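Local coordinates for d-3-phosphoglycerate dehydrogenase oxidoreductase protein (Ralstonia solanacearum, PDB 3GG9) that probably oxidises D-3-phosphoglycerate with NAD as cofactor, as a member of the D-isomer specific 2-hydroxyacid dehydrogenase family, at residues G169-L174 with S220-L225; A112-A117 with P299-V304; I55-R60 with T250-L255; E207-L212 with V235-R240. One frame throughout, in Å; residues are numbered along the deposited sequence. Where two conformers were deposited one is given.

Contact 1: residues G169-L174 with S220-L225; sequences GKIGQL and SVHLRL. With SO4 (sulfate ion), chain F; SO4 (sulfate ion), chain E.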
loop_
_atom_site.group_PDB
_atom_site.type_symbol
_atom_site.label_atom_id
_atom_site.label_comp_id
_atom_site.label_asym_id
_atom_site.label_seq_id
_atom_site.Cartn_x
_atom_site.Cartn_y
_atom_site.Cartn_z
ATOM N N GLY A 169 -21.557 -4.400 4.336
ATOM C CA GLY A 169 -21.508 -5.049 5.655
ATOM C C GLY A 169 -20.465 -4.309 6.489
ATOM O O GLY A 169 -20.096 -3.200 6.162
ATOM N N LYS A 170 -19.972 -4.922 7.554
ATOM C CA LYS A 170 -18.976 -4.260 8.416
ATOM C C LYS A 170 -17.660 -3.883 7.697
ATOM O O LYS A 170 -17.127 -2.805 7.924
ATOM C CB LYS A 170 -18.688 -5.124 9.640
ATOM C CG LYS A 170 -19.847 -5.224 10.611
ATOM C CD LYS A 170 -19.469 -6.164 11.741
ATOM C CE LYS A 170 -20.688 -6.709 12.474
ATOM N NZ LYS A 170 -20.314 -7.925 13.262
ATOM N N ILE A 171 -17.140 -4.765 6.838
ATOM C CA ILE A 171 -15.938 -4.440 6.059
ATOM C C ILE A 171 -16.166 -3.331 5.028
ATOM O O ILE A 171 -15.388 -2.385 4.963
ATOM C CB ILE A 171 -15.303 -5.708 5.389
ATOM C CG1 ILE A 171 -15.028 -6.727 6.482
ATOM C CG2 ILE A 171 -13.957 -5.348 4.689
ATOM C CD1 ILE A 171 -14.512 -8.059 6.022
ATOM N N GLY A 172 -17.246 -3.428 4.260
ATOM C CA GLY A 172 -17.586 -2.412 3.273
ATOM C C GLY A 172 -17.734 -1.024 3.868
ATOM O O GLY A 172 -17.347 -0.039 3.263
ATOM N N GLN A 173 -18.280 -0.977 5.073
ATOM C CA GLN A 173 -18.538 0.283 5.791
ATOM C C GLN A 173 -17.222 0.969 6.171
ATOM O O GLN A 173 -17.073 2.181 5.999
ATOM C CB GLN A 173 -19.358 -0.030 7.019
ATOM C CG GLN A 173 -19.533 1.146 7.976
ATOM C CD GLN A 173 -20.525 0.843 9.065
ATOM O OE1 GLN A 173 -20.927 -0.313 9.257
ATOM N NE2 GLN A 173 -20.940 1.883 9.786
ATOM N N LEU A 174 -16.261 0.187 6.652
ATOM C CA LEU A 174 -14.933 0.737 6.979
ATOM C C LEU A 174 -14.204 1.263 5.747
ATOM O O LEU A 174 -13.606 2.354 5.753
ATOM C CB LEU A 174 -14.097 -0.311 7.698
ATOM C CG LEU A 174 -14.525 -0.660 9.134
ATOM C CD1 LEU A 174 -13.619 -1.729 9.729
ATOM C CD2 LEU A 174 -14.590 0.579 10.055
ATOM N N SER A 220 -14.436 -1.952 -5.168
ATOM C CA SER A 220 -14.042 -2.964 -4.223
ATOM C C SER A 220 -15.228 -3.760 -3.753
ATOM O O SER A 220 -16.271 -3.183 -3.381
ATOM C CB SER A 220 -13.280 -2.357 -3.048
ATOM O OG SER A 220 -12.809 -3.393 -2.215
ATOM N N VAL A 221 -15.047 -5.084 -3.762
ATOM C CA VAL A 221 -16.103 -6.074 -3.425
ATOM C C VAL A 221 -16.074 -6.579 -1.977
ATOM O O VAL A 221 -15.079 -7.154 -1.528
ATOM C CB VAL A 221 -16.039 -7.306 -4.396
ATOM C CG1 VAL A 221 -17.250 -8.189 -4.193
ATOM C CG2 VAL A 221 -16.029 -6.819 -5.798
ATOM N N HIS A 222 -17.178 -6.363 -1.252
ATOM C CA HIS A 222 -17.298 -6.809 0.133
ATOM C C HIS A 222 -18.567 -7.599 0.420
ATOM O O HIS A 222 -19.469 -7.126 1.114
ATOM C CB HIS A 222 -17.162 -5.613 1.038
ATOM C CG HIS A 222 -15.878 -4.892 0.828
ATOM N ND1 HIS A 222 -14.680 -5.380 1.293
ATOM C CD2 HIS A 222 -15.590 -3.772 0.130
ATOM C CE1 HIS A 222 -13.711 -4.568 0.918
ATOM N NE2 HIS A 222 -14.235 -3.591 0.205
ATOM N N LEU A 223 -18.611 -8.817 -0.103
ATOM C CA LEU A 223 -19.786 -9.681 0.004
ATOM C C LEU A 223 -19.375 -11.016 0.592
ATOM O O LEU A 223 -18.267 -11.488 0.345
ATOM C CB LEU A 223 -20.391 -9.925 -1.386
ATOM C CG LEU A 223 -20.891 -8.740 -2.213
ATOM C CD1 LEU A 223 -21.192 -9.163 -3.644
ATOM C CD2 LEU A 223 -22.138 -8.137 -1.554
ATOM N N ARG A 224 -20.266 -11.618 1.368
ATOM C CA ARG A 224 -20.106 -12.987 1.820
ATOM C C ARG A 224 -20.547 -13.882 0.670
ATOM O O ARG A 224 -21.440 -13.503 -0.119
ATOM C CB ARG A 224 -20.948 -13.255 3.075
ATOM C CG ARG A 224 -20.539 -12.425 4.320
ATOM C CD ARG A 224 -19.422 -13.088 5.131
ATOM N NE ARG A 224 -18.728 -12.139 6.010
ATOM C CZ ARG A 224 -17.572 -12.365 6.643
ATOM N NH1 ARG A 224 -17.053 -11.421 7.413
ATOM N NH2 ARG A 224 -16.923 -13.524 6.519
ATOM N N LEU A 225 -19.902 -15.040 0.562
ATOM C CA LEU A 225 -20.233 -16.018 -0.478
ATOM C C LEU A 225 -21.388 -16.922 -0.032
ATOM O O LEU A 225 -21.319 -17.563 1.021
ATOM C CB LEU A 225 -19.022 -16.878 -0.841
ATOM C CG LEU A 225 -19.195 -17.813 -2.053
ATOM C CD1 LEU A 225 -19.577 -17.059 -3.303
ATOM C CD2 LEU A 225 -17.938 -18.629 -2.274
HETATM S S SO4 F . -19.191 -8.455 6.862
HETATM O O1 SO4 F . -18.287 -9.039 7.848
HETATM O O2 SO4 F . -19.807 -9.499 6.025
HETATM O O3 SO4 F . -20.251 -7.760 7.600
HETATM O O4 SO4 F . -18.433 -7.557 5.978
HETATM S S SO4 E . -14.729 -14.024 10.246
HETATM O O1 SO4 E . -13.370 -14.519 10.302
HETATM O O2 SO4 E . -15.544 -14.695 11.241
HETATM O O3 SO4 E . -14.725 -12.593 10.524
HETATM O O4 SO4 E . -15.242 -14.274 8.899
HETATM O O HOH W 1 -19.081 -5.966 3.733
#

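Contact 2: residues A112-A117 with P299-V304; sequences AELTWA and PHIGYV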
loop_
_atom_site.group_PDB
_atom_site.type_symbol
_atom_site.label_atom_id
_atom_site.label_comp_id
_atom_site.label_asym_id
_atom_site.label_seq_id
_atom_site.Cartn_x
_atom_site.Cartn_y
_atom_site.Cartn_z
ATOM N N ALA A 112 -10.311 -4.943 6.318
ATOM C CA ALA A 112 -10.592 -3.632 5.741
ATOM C C ALA A 112 -9.291 -2.870 5.459
ATOM O O ALA A 112 -9.132 -2.248 4.398
ATOM C CB ALA A 112 -11.484 -2.791 6.686
ATOM N N GLU A 113 -8.365 -2.891 6.407
ATOM C CA GLU A 113 -7.112 -2.185 6.219
ATOM C C GLU A 113 -6.340 -2.827 5.085
ATOM O O GLU A 113 -5.685 -2.155 4.307
ATOM C CB GLU A 113 -6.280 -2.210 7.475
ATOM C CG GLU A 113 -6.930 -1.325 8.550
ATOM C CD GLU A 113 -6.008 -0.991 9.692
ATOM O OE1 GLU A 113 -4.839 -1.395 9.643
ATOM O OE2 GLU A 113 -6.445 -0.299 10.646
ATOM N N LEU A 114 -6.445 -4.126 5.023
ATOM C CA LEU A 114 -5.738 -4.862 3.955
ATOM C C LEU A 114 -6.287 -4.488 2.576
ATOM O O LEU A 114 -5.515 -4.304 1.625
ATOM C CB LEU A 114 -5.854 -6.350 4.198
ATOM C CG LEU A 114 -4.940 -7.247 3.333
ATOM C CD1 LEU A 114 -5.610 -7.652 1.988
ATOM C CD2 LEU A 114 -3.546 -6.600 3.093
ATOM N N THR A 115 -7.610 -4.442 2.451
ATOM C CA THR A 115 -8.265 -3.916 1.242
ATOM C C THR A 115 -7.702 -2.572 0.783
ATOM O O THR A 115 -7.389 -2.376 -0.390
ATOM C CB THR A 115 -9.811 -3.804 1.437
ATOM O OG1 THR A 115 -10.321 -5.086 1.791
ATOM C CG2 THR A 115 -10.493 -3.318 0.160
ATOM N N TRP A 116 -7.556 -1.647 1.721
ATOM C CA TRP A 116 -7.047 -0.319 1.408
ATOM C C TRP A 116 -5.573 -0.305 1.075
ATOM O O TRP A 116 -5.144 0.478 0.243
ATOM C CB TRP A 116 -7.302 0.664 2.576
ATOM C CG TRP A 116 -7.394 2.045 2.023
ATOM C CD1 TRP A 116 -6.464 3.029 2.116
ATOM C CD2 TRP A 116 -8.449 2.561 1.198
ATOM N NE1 TRP A 116 -6.896 4.161 1.433
ATOM C CE2 TRP A 116 -8.112 3.887 0.861
ATOM C CE3 TRP A 116 -9.661 2.031 0.730
ATOM C CZ2 TRP A 116 -8.937 4.690 0.064
ATOM C CZ3 TRP A 116 -10.477 2.824 -0.066
ATOM C CH2 TRP A 116 -10.120 4.137 -0.383
ATOM N N ALA A 117 -4.808 -1.176 1.720
ATOM C CA ALA A 117 -3.384 -1.317 1.448
ATOM C C ALA A 117 -3.220 -1.732 -0.010
ATOM O O ALA A 117 -2.350 -1.230 -0.706
ATOM C CB ALA A 117 -2.773 -2.387 2.399
ATOM N N PRO A 299 -1.366 -13.403 -0.959
ATOM C CA PRO A 299 -1.803 -14.747 -0.610
ATOM C C PRO A 299 -2.766 -14.834 0.571
ATOM O O PRO A 299 -2.418 -15.361 1.630
ATOM C CB PRO A 299 -0.475 -15.456 -0.297
ATOM C CG PRO A 299 0.357 -14.367 0.290
ATOM C CD PRO A 299 -0.038 -13.096 -0.403
ATOM N N HIS A 300 -3.968 -14.319 0.375
ATOM C CA HIS A 300 -5.029 -14.401 1.358
ATOM C C HIS A 300 -4.577 -13.954 2.741
ATOM O O HIS A 300 -4.695 -14.717 3.709
ATOM C CB HIS A 300 -5.681 -15.789 1.398
ATOM C CG HIS A 300 -7.082 -15.772 1.930
ATOM N ND1 HIS A 300 -7.960 -16.817 1.763
ATOM C CD2 HIS A 300 -7.755 -14.820 2.619
ATOM C CE1 HIS A 300 -9.117 -16.510 2.328
ATOM N NE2 HIS A 300 -9.012 -15.309 2.869
ATOM N N ILE A 301 -4.053 -12.733 2.797
ATOM C CA ILE A 301 -3.510 -12.132 4.052
ATOM C C ILE A 301 -4.446 -11.138 4.737
ATOM O O ILE A 301 -4.086 -10.524 5.763
ATOM C CB ILE A 301 -2.138 -11.484 3.807
ATOM C CG1 ILE A 301 -2.208 -10.463 2.638
ATOM C CG2 ILE A 301 -1.096 -12.595 3.570
ATOM C CD1 ILE A 301 -0.884 -9.735 2.316
ATOM N N GLY A 302 -5.648 -10.980 4.196
ATOM C CA GLY A 302 -6.686 -10.142 4.851
ATOM C C GLY A 302 -6.744 -10.259 6.378
ATOM O O GLY A 302 -6.698 -9.250 7.054
ATOM N N TYR A 303 -6.793 -11.483 6.915
ATOM C CA TYR A 303 -6.909 -11.697 8.373
ATOM C C TYR A 303 -5.586 -12.070 9.036
ATOM O O TYR A 303 -5.535 -12.248 10.259
ATOM C CB TYR A 303 -7.972 -12.763 8.696
ATOM C CG TYR A 303 -9.341 -12.376 8.216
ATOM C CD1 TYR A 303 -10.226 -11.707 9.056
ATOM C CD2 TYR A 303 -9.748 -12.657 6.915
ATOM C CE1 TYR A 303 -11.461 -11.339 8.613
ATOM C CE2 TYR A 303 -10.995 -12.285 6.460
ATOM C CZ TYR A 303 -11.841 -11.616 7.305
ATOM O OH TYR A 303 -13.069 -11.249 6.832
ATOM N N VAL A 304 -4.523 -12.215 8.229
ATOM C CA VAL A 304 -3.177 -12.553 8.746
ATOM C C VAL A 304 -2.505 -11.297 9.295
ATOM O O VAL A 304 -1.868 -10.538 8.583
ATOM C CB VAL A 304 -2.301 -13.316 7.692
ATOM C CG1 VAL A 304 -1.000 -13.826 8.303
ATOM C CG2 VAL A 304 -3.082 -14.492 7.168
#

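Contact 3: residues I55-R60 with T250-L255; sequences IRERTR and TSRAEL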
loop_
_atom_site.group_PDB
_atom_site.type_symbol
_atom_site.label_atom_id
_atom_site.label_comp_id
_atom_site.label_asym_id
_atom_site.label_seq_id
_atom_site.Cartn_x
_atom_site.Cartn_y
_atom_site.Cartn_z
ATOM N N ILE A 55 -7.979 -22.701 11.138
ATOM C CA ILE A 55 -7.725 -21.313 10.766
ATOM C C ILE A 55 -8.648 -20.941 9.619
ATOM O O ILE A 55 -8.423 -21.322 8.471
ATOM C CB ILE A 55 -6.243 -21.062 10.402
ATOM C CG1 ILE A 55 -5.319 -21.575 11.512
ATOM C CG2 ILE A 55 -6.002 -19.567 10.076
ATOM C CD1 ILE A 55 -3.833 -21.301 11.287
ATOM N N ARG A 56 -9.698 -20.209 9.972
ATOM C CA ARG A 56 -10.698 -19.761 9.016
ATOM C C ARG A 56 -11.176 -20.887 8.093
ATOM O O ARG A 56 -11.539 -21.957 8.570
ATOM C CB ARG A 56 -10.198 -18.512 8.273
ATOM C CG ARG A 56 -10.037 -17.313 9.218
ATOM C CD ARG A 56 -11.333 -17.019 9.976
ATOM N NE ARG A 56 -12.480 -16.870 9.076
ATOM C CZ ARG A 56 -13.614 -17.570 9.148
ATOM N NH1 ARG A 56 -14.576 -17.353 8.264
ATOM N NH2 ARG A 56 -13.796 -18.477 10.098
ATOM N N GLU A 57 -11.152 -20.675 6.781
ATOM C CA GLU A 57 -11.599 -21.723 5.856
ATOM C C GLU A 57 -10.472 -22.482 5.160
ATOM O O GLU A 57 -10.681 -23.048 4.084
ATOM C CB GLU A 57 -12.561 -21.143 4.812
ATOM C CG GLU A 57 -13.780 -20.431 5.403
ATOM C CD GLU A 57 -15.082 -20.790 4.678
ATOM O OE1 GLU A 57 -16.167 -20.671 5.298
ATOM O OE2 GLU A 57 -15.025 -21.206 3.498
ATOM N N ARG A 58 -9.285 -22.507 5.762
ATOM C CA ARG A 58 -8.119 -23.122 5.108
ATOM C C ARG A 58 -8.230 -24.647 4.869
ATOM O O ARG A 58 -7.648 -25.179 3.905
ATOM C CB ARG A 58 -6.826 -22.774 5.860
ATOM C CG ARG A 58 -6.477 -21.269 5.853
ATOM C CD ARG A 58 -5.141 -20.984 6.508
ATOM N NE ARG A 58 -4.951 -19.545 6.654
ATOM C CZ ARG A 58 -4.020 -18.941 7.399
ATOM N NH1 ARG A 58 -3.133 -19.598 8.119
ATOM N NH2 ARG A 58 -4.002 -17.629 7.435
ATOM N N THR A 59 -8.955 -25.334 5.752
ATOM C CA THR A 59 -9.202 -26.780 5.646
ATOM C C THR A 59 -10.707 -27.029 5.729
ATOM O O THR A 59 -11.394 -26.459 6.585
ATOM C CB THR A 59 -8.443 -27.584 6.748
ATOM O OG1 THR A 59 -7.047 -27.602 6.439
ATOM C CG2 THR A 59 -8.920 -29.048 6.825
ATOM N N ARG A 60 -11.232 -27.836 4.805
ATOM C CA ARG A 60 -12.626 -28.254 4.918
ATOM C C ARG A 60 -12.782 -29.584 5.644
ATOM O O ARG A 60 -11.963 -30.484 5.484
ATOM C CB ARG A 60 -13.375 -28.271 3.580
ATOM C CG ARG A 60 -12.583 -28.550 2.324
ATOM C CD ARG A 60 -13.497 -28.482 1.083
ATOM N NE ARG A 60 -14.413 -27.335 1.133
ATOM C CZ ARG A 60 -15.730 -27.417 1.333
ATOM N NH1 ARG A 60 -16.315 -28.601 1.494
ATOM N NH2 ARG A 60 -16.460 -26.309 1.379
ATOM N N THR A 250 -10.982 -8.650 -2.041
ATOM C CA THR A 250 -10.439 -9.344 -0.899
ATOM C C THR A 250 -11.504 -10.209 -0.203
ATOM O O THR A 250 -11.329 -10.591 0.948
ATOM C CB THR A 250 -9.871 -8.329 0.127
ATOM O OG1 THR A 250 -10.943 -7.512 0.578
ATOM C CG2 THR A 250 -8.839 -7.421 -0.529
ATOM N N SER A 251 -12.596 -10.522 -0.892
ATOM C CA SER A 251 -13.685 -11.284 -0.276
ATOM C C SER A 251 -13.580 -12.782 -0.552
ATOM O O SER A 251 -13.012 -13.536 0.259
ATOM C CB SER A 251 -15.037 -10.733 -0.714
ATOM O OG SER A 251 -15.325 -9.481 -0.088
ATOM N N ARG A 252 -14.161 -13.211 -1.671
ATOM C CA ARG A 252 -14.062 -14.600 -2.121
ATOM C C ARG A 252 -13.948 -14.596 -3.645
ATOM O O ARG A 252 -14.590 -13.780 -4.320
ATOM C CB ARG A 252 -15.288 -15.431 -1.691
ATOM C CG ARG A 252 -15.403 -15.796 -0.189
ATOM C CD ARG A 252 -14.311 -16.753 0.312
ATOM N NE ARG A 252 -14.273 -18.018 -0.428
ATOM C CZ ARG A 252 -14.984 -19.107 -0.127
ATOM N NH1 ARG A 252 -15.814 -19.110 0.909
ATOM N NH2 ARG A 252 -14.868 -20.207 -0.874
ATOM N N ALA A 253 -13.115 -15.492 -4.188
ATOM C CA ALA A 253 -12.903 -15.570 -5.654
ATOM C C ALA A 253 -14.157 -15.919 -6.466
ATOM O O ALA A 253 -14.361 -15.432 -7.589
ATOM C CB ALA A 253 -11.793 -16.573 -5.964
ATOM N N GLU A 254 -15.015 -16.730 -5.872
ATOM C CA GLU A 254 -16.170 -17.299 -6.550
ATOM C C GLU A 254 -17.341 -16.317 -6.649
ATOM O O GLU A 254 -18.357 -16.615 -7.286
ATOM C CB GLU A 254 -16.596 -18.599 -5.850
ATOM C CG GLU A 254 -15.524 -19.703 -5.843
ATOM C CD GLU A 254 -14.623 -19.721 -4.591
ATOM O OE1 GLU A 254 -13.984 -20.772 -4.370
ATOM O OE2 GLU A 254 -14.531 -18.709 -3.838
ATOM N N LEU A 255 -17.193 -15.143 -6.037
ATOM C CA LEU A 255 -18.093 -14.018 -6.311
ATOM C C LEU A 255 -18.067 -13.565 -7.769
ATOM O O LEU A 255 -19.043 -13.018 -8.254
ATOM C CB LEU A 255 -17.762 -12.819 -5.432
ATOM C CG LEU A 255 -17.938 -12.975 -3.921
ATOM C CD1 LEU A 255 -17.455 -11.723 -3.203
ATOM C CD2 LEU A 255 -19.377 -13.255 -3.559
#

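Contact 4: residues E207-L212 with V235-R240; sequences ESKDAL and VADLTR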
loop_
_atom_site.group_PDB
_atom_site.type_symbol
_atom_site.label_atom_id
_atom_site.label_comp_id
_atom_site.label_asym_id
_atom_site.label_seq_id
_atom_site.Cartn_x
_atom_site.Cartn_y
_atom_site.Cartn_z
ATOM N N GLU A 207 -27.037 4.198 -9.025
ATOM C CA GLU A 207 -28.328 4.056 -9.719
ATOM C C GLU A 207 -28.694 2.601 -9.934
ATOM O O GLU A 207 -29.862 2.207 -9.787
ATOM C CB GLU A 207 -28.288 4.746 -11.081
ATOM C CG GLU A 207 -28.247 6.249 -11.013
ATOM C CD GLU A 207 -28.918 6.915 -12.206
ATOM O OE1 GLU A 207 -29.174 6.238 -13.223
ATOM O OE2 GLU A 207 -29.193 8.125 -12.116
ATOM N N SER A 208 -27.674 1.808 -10.272
ATOM C CA SER A 208 -27.831 0.390 -10.505
ATOM C C SER A 208 -26.477 -0.272 -10.356
ATOM O O SER A 208 -25.450 0.401 -10.258
ATOM C CB SER A 208 -28.365 0.141 -11.919
ATOM O OG SER A 208 -27.526 0.731 -12.887
ATOM N N LYS A 209 -26.493 -1.593 -10.326
ATOM C CA LYS A 209 -25.277 -2.388 -10.391
ATOM C C LYS A 209 -24.435 -2.000 -11.603
ATOM O O LYS A 209 -23.230 -1.789 -11.475
ATOM C CB LYS A 209 -25.644 -3.867 -10.442
ATOM C CG LYS A 209 -24.478 -4.810 -10.427
ATOM C CD LYS A 209 -25.034 -6.218 -10.447
ATOM C CE LYS A 209 -24.031 -7.201 -10.967
ATOM N NZ LYS A 209 -24.719 -8.494 -11.214
ATOM N N ASP A 210 -25.083 -1.882 -12.759
ATOM C CA ASP A 210 -24.432 -1.431 -13.995
ATOM C C ASP A 210 -23.726 -0.082 -13.829
ATOM O O ASP A 210 -22.615 0.103 -14.318
ATOM C CB ASP A 210 -25.444 -1.323 -15.146
ATOM C CG ASP A 210 -26.085 -2.654 -15.513
ATOM O OD1 ASP A 210 -26.827 -2.685 -16.520
ATOM O OD2 ASP A 210 -25.865 -3.665 -14.810
ATOM N N ALA A 211 -24.381 0.857 -13.142
ATOM C CA ALA A 211 -23.840 2.198 -12.891
ATOM C C ALA A 211 -22.578 2.180 -12.020
ATOM O O ALA A 211 -21.676 3.003 -12.200
ATOM C CB ALA A 211 -24.907 3.084 -12.237
ATOM N N LEU A 212 -22.536 1.244 -11.078
ATOM C CA LEU A 212 -21.389 1.076 -10.190
ATOM C C LEU A 212 -20.139 0.694 -10.956
ATOM O O LEU A 212 -19.074 1.252 -10.721
ATOM C CB LEU A 212 -21.695 0.032 -9.119
ATOM C CG LEU A 212 -20.706 -0.061 -7.954
ATOM C CD1 LEU A 212 -21.005 1.037 -6.904
ATOM C CD2 LEU A 212 -20.817 -1.446 -7.343
ATOM N N VAL A 235 -18.402 -11.379 -16.484
ATOM C CA VAL A 235 -17.530 -10.700 -17.444
ATOM C C VAL A 235 -18.195 -9.465 -18.041
ATOM O O VAL A 235 -17.512 -8.496 -18.328
ATOM C CB VAL A 235 -17.088 -11.627 -18.635
ATOM C CG1 VAL A 235 -16.193 -10.880 -19.612
ATOM C CG2 VAL A 235 -16.337 -12.790 -18.129
ATOM N N ALA A 236 -19.515 -9.496 -18.227
ATOM C CA ALA A 236 -20.228 -8.336 -18.767
ATOM C C ALA A 236 -20.099 -7.145 -17.815
ATOM O O ALA A 236 -19.845 -6.015 -18.253
ATOM C CB ALA A 236 -21.699 -8.659 -19.032
ATOM N N ASP A 237 -20.250 -7.413 -16.519
ATOM C CA ASP A 237 -20.079 -6.388 -15.477
ATOM C C ASP A 237 -18.672 -5.792 -15.480
ATOM O O ASP A 237 -18.501 -4.579 -15.459
ATOM C CB ASP A 237 -20.355 -6.986 -14.094
ATOM C CG ASP A 237 -21.810 -7.401 -13.903
ATOM O OD1 ASP A 237 -22.049 -8.460 -13.276
ATOM O OD2 ASP A 237 -22.707 -6.665 -14.368
ATOM N N LEU A 238 -17.658 -6.656 -15.439
ATOM C CA LEU A 238 -16.262 -6.209 -15.471
ATOM C C LEU A 238 -15.883 -5.456 -16.751
ATOM O O LEU A 238 -15.156 -4.478 -16.697
ATOM C CB LEU A 238 -15.325 -7.407 -15.266
ATOM C CG LEU A 238 -15.386 -8.067 -13.888
ATOM C CD1 LEU A 238 -14.597 -9.363 -13.912
ATOM C CD2 LEU A 238 -14.882 -7.118 -12.776
ATOM N N THR A 239 -16.367 -5.903 -17.913
ATOM C CA THR A 239 -16.018 -5.215 -19.162
ATOM C C THR A 239 -16.772 -3.888 -19.350
ATOM O O THR A 239 -16.518 -3.157 -20.293
ATOM C CB THR A 239 -16.141 -6.134 -20.407
ATOM O OG1 THR A 239 -17.433 -6.725 -20.426
ATOM C CG2 THR A 239 -15.074 -7.251 -20.366
ATOM N N ARG A 240 -17.674 -3.579 -18.419
ATOM C CA ARG A 240 -18.348 -2.287 -18.326
ATOM C C ARG A 240 -17.403 -1.237 -17.728
ATOM O O ARG A 240 -17.588 -0.028 -17.914
ATOM C CB ARG A 240 -19.558 -2.442 -17.402
ATOM C CG ARG A 240 -20.740 -1.570 -17.708
ATOM C CD ARG A 240 -21.937 -2.348 -18.215
ATOM N NE ARG A 240 -22.276 -3.486 -17.362
ATOM C CZ ARG A 240 -23.345 -4.259 -17.535
ATOM N NH1 ARG A 240 -23.565 -5.290 -16.723
ATOM N NH2 ARG A 240 -24.195 -4.003 -18.521
HETATM O O HOH W 2 -25.001 -8.226 -14.174
#

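Contact 1: residues G169-L174 with S220-L225
Oxygen O4 of sulfate F takes the amide of Ile171 (N to O4 3.2 Å, nearly straight at 167°) and a water at 2.8 Å. That water also accepts from Gly172 N and, weakly, Gly169 N, and donates to His222 O at 2.9 Å, tying both segments to the anion. Lys170 N reaches O3 of the same sulfate at 2.9 Å. From across, Arg224 bends at chi2 (-86°) and offers its edge: NH1 meets O1 at 2.7 Å almost in line (175°), and NE meets O2. Its NH2 turns to O4 of sulfate E. Deeper down, Ile171 CG2 lies 3.5 Å from His222 ND1, the two side chains crossing at about a right angle, and Gly172 CA lies 3.9 Å from His222 CG. Gly169 and Gly172 probably belong to the GxGxxG motif of the Rossmann fold. Both sulfates probably come from the crystallisation liquor, yet backbone amides at a helix start plus an arginine make an anion site, consistent with the place where relatives hold the NAD pyrophosphate.

Contact 2: residues A112-A117 with P299-V304
Leu114 reaches from helix 109-123 into the loop that follows strand 295-297, meeting Gly302 first and Ile301 last. Its CB sits 3.9 Å from Gly302 CA. With CG anti to the backbone N (chi1 -168°), the chain runs on over that glycine, and CG makes the nearest approach, 3.7 Å to Gly302 CA. The branches then part: CD1 stays on Gly302, 4.0 Å from its N, while CD2 touches Ile301 CG1 at 4.1 Å and lies close to CD1 of the same isoleucine. The two side chains cross at about a right angle. The loop's polar backbone is held elsewhere. Asp276 takes the amides of Ile301 and Gly302, and Arg124 of the second subunit donates to both their carbonyl oxygens. Next to them, His300 bonds to Glu281, a pairing consistent with the His-Glu pair of this dehydrogenase family. The contact is buried, with no hydrogen bond between the two segments; the fit probably rests on van der Waals contact, while hydrogen bonds from its surroundings fix the loop's backbone.

Contact 3: residues I55-R60 with T250-L255
Glu57 and Arg252 face each other across the cleft between two parallel-sheet domains: one comes from the loop after strand 51-54, the other from the loop after strand 246-249 of the Rossmann-type sheet. Their link is loose. Glu57 OE2 stands 3.4 Å from Arg252 NH1 but well out of the guanidinium plane, with carboxylate and guanidinium planes 56° apart, so charge attraction acts without an N-H aimed at the oxygen. Arg252 was modelled in two conformers, so the bridge is somewhat doubtful. The nearest CA atoms, Glu57 and Arg252, are 11.0 Å apart, and only the ends of the two side chains meet. Tighter packing lies inside 55-60, where a type II' beta turn from Ile55 to Arg58 is closed by Arg58 N to Ile55 O at 3.1 Å. There Ile55 CG2 sits 3.3 Å above the centre of the Arg58 guanidinium plane, and that guanidinium also bonds to Asp9 O and Tyr309 OH. On the other bank a glycerol lies close to the Arg252 side chain. This arginine curls back through bends at chi2 (-66°) and chi3 (-58°), and its NH2 makes a weak bond of 3.3 Å to Glu254 OE2, part of a salt bridge.

Contact 4: residues E207-L212 with V235-R240
The guanidinium of Arg240 carries the Asp210 carboxylate over one face and Asp237 CG at its edge, in the guanidinium plane. On the face, Asp210 OD2 rides 3.3 Å above that plane, displaced from the centre of the group, and the two flat groups stack with planes 26° apart; OD2 is 3.4 Å from Arg240 NH1, a salt bridge of charges rather than of a directed N-H. Asp210 and Arg240 were each modelled in two conformers, so the stack is less certain. At the edge, Arg240 NH1 donates to Asp237 OD2 at 2.9 Å, reaching the anti side of that carboxylate. The OD2 atoms of Asp210 and Asp237 lie 4.4 Å apart, and the arginine's positive charge would probably ease their repulsion. The contact joins helices 209-215 and 235-238 of the Rossmann-type domain, which lead into strands 218-221 and 246-249. Lys209, its CG anti to the backbone N (chi1 -176°) and its chain extended, brings NZ to 3.4 Å from Asp237 OD1 in a salt bridge, and CE touches the same oxygen. NZ also bonds to Ile232 O and gives a hydrogen bond to a water at 3.0 Å, which in turn donates to Asp237 OD2 at 2.8 Å. Asp237 OD1 accepts from Thr234 N as well. Arg240 NE is buried here without a partner. Ser208 caps helix 209-215, its OG accepting from Ala211 N at 3.2 Å.

Contacts 1, 2 and 3 cluster near the centre of the molecule, their centres 12 to 14 Å apart, and touch: Thr115 OG1 of contact 2 lies 2.8 Å from Thr250 OG1 of contact 3, a probable hydrogen bond, and Ser251 OG of contact 3 bonds to Val221 O of contact 1. Contact 4 stands off, its centre 18, 25 and 24 Å from those of contacts 1, 2 and 3. Contacts 1 and 4 belong to the seven-stranded parallel sheet and its helices; their segments alternate along the chain, nested inside the loops closed by contacts 2 and 3, which also alternate. Contact 2 joins helix 109-123 to the loop after strand 295-297, beside the second subunit. Contact 3 reaches the five-stranded domain, consistent with an interdomain cleft for cofactor and substrate.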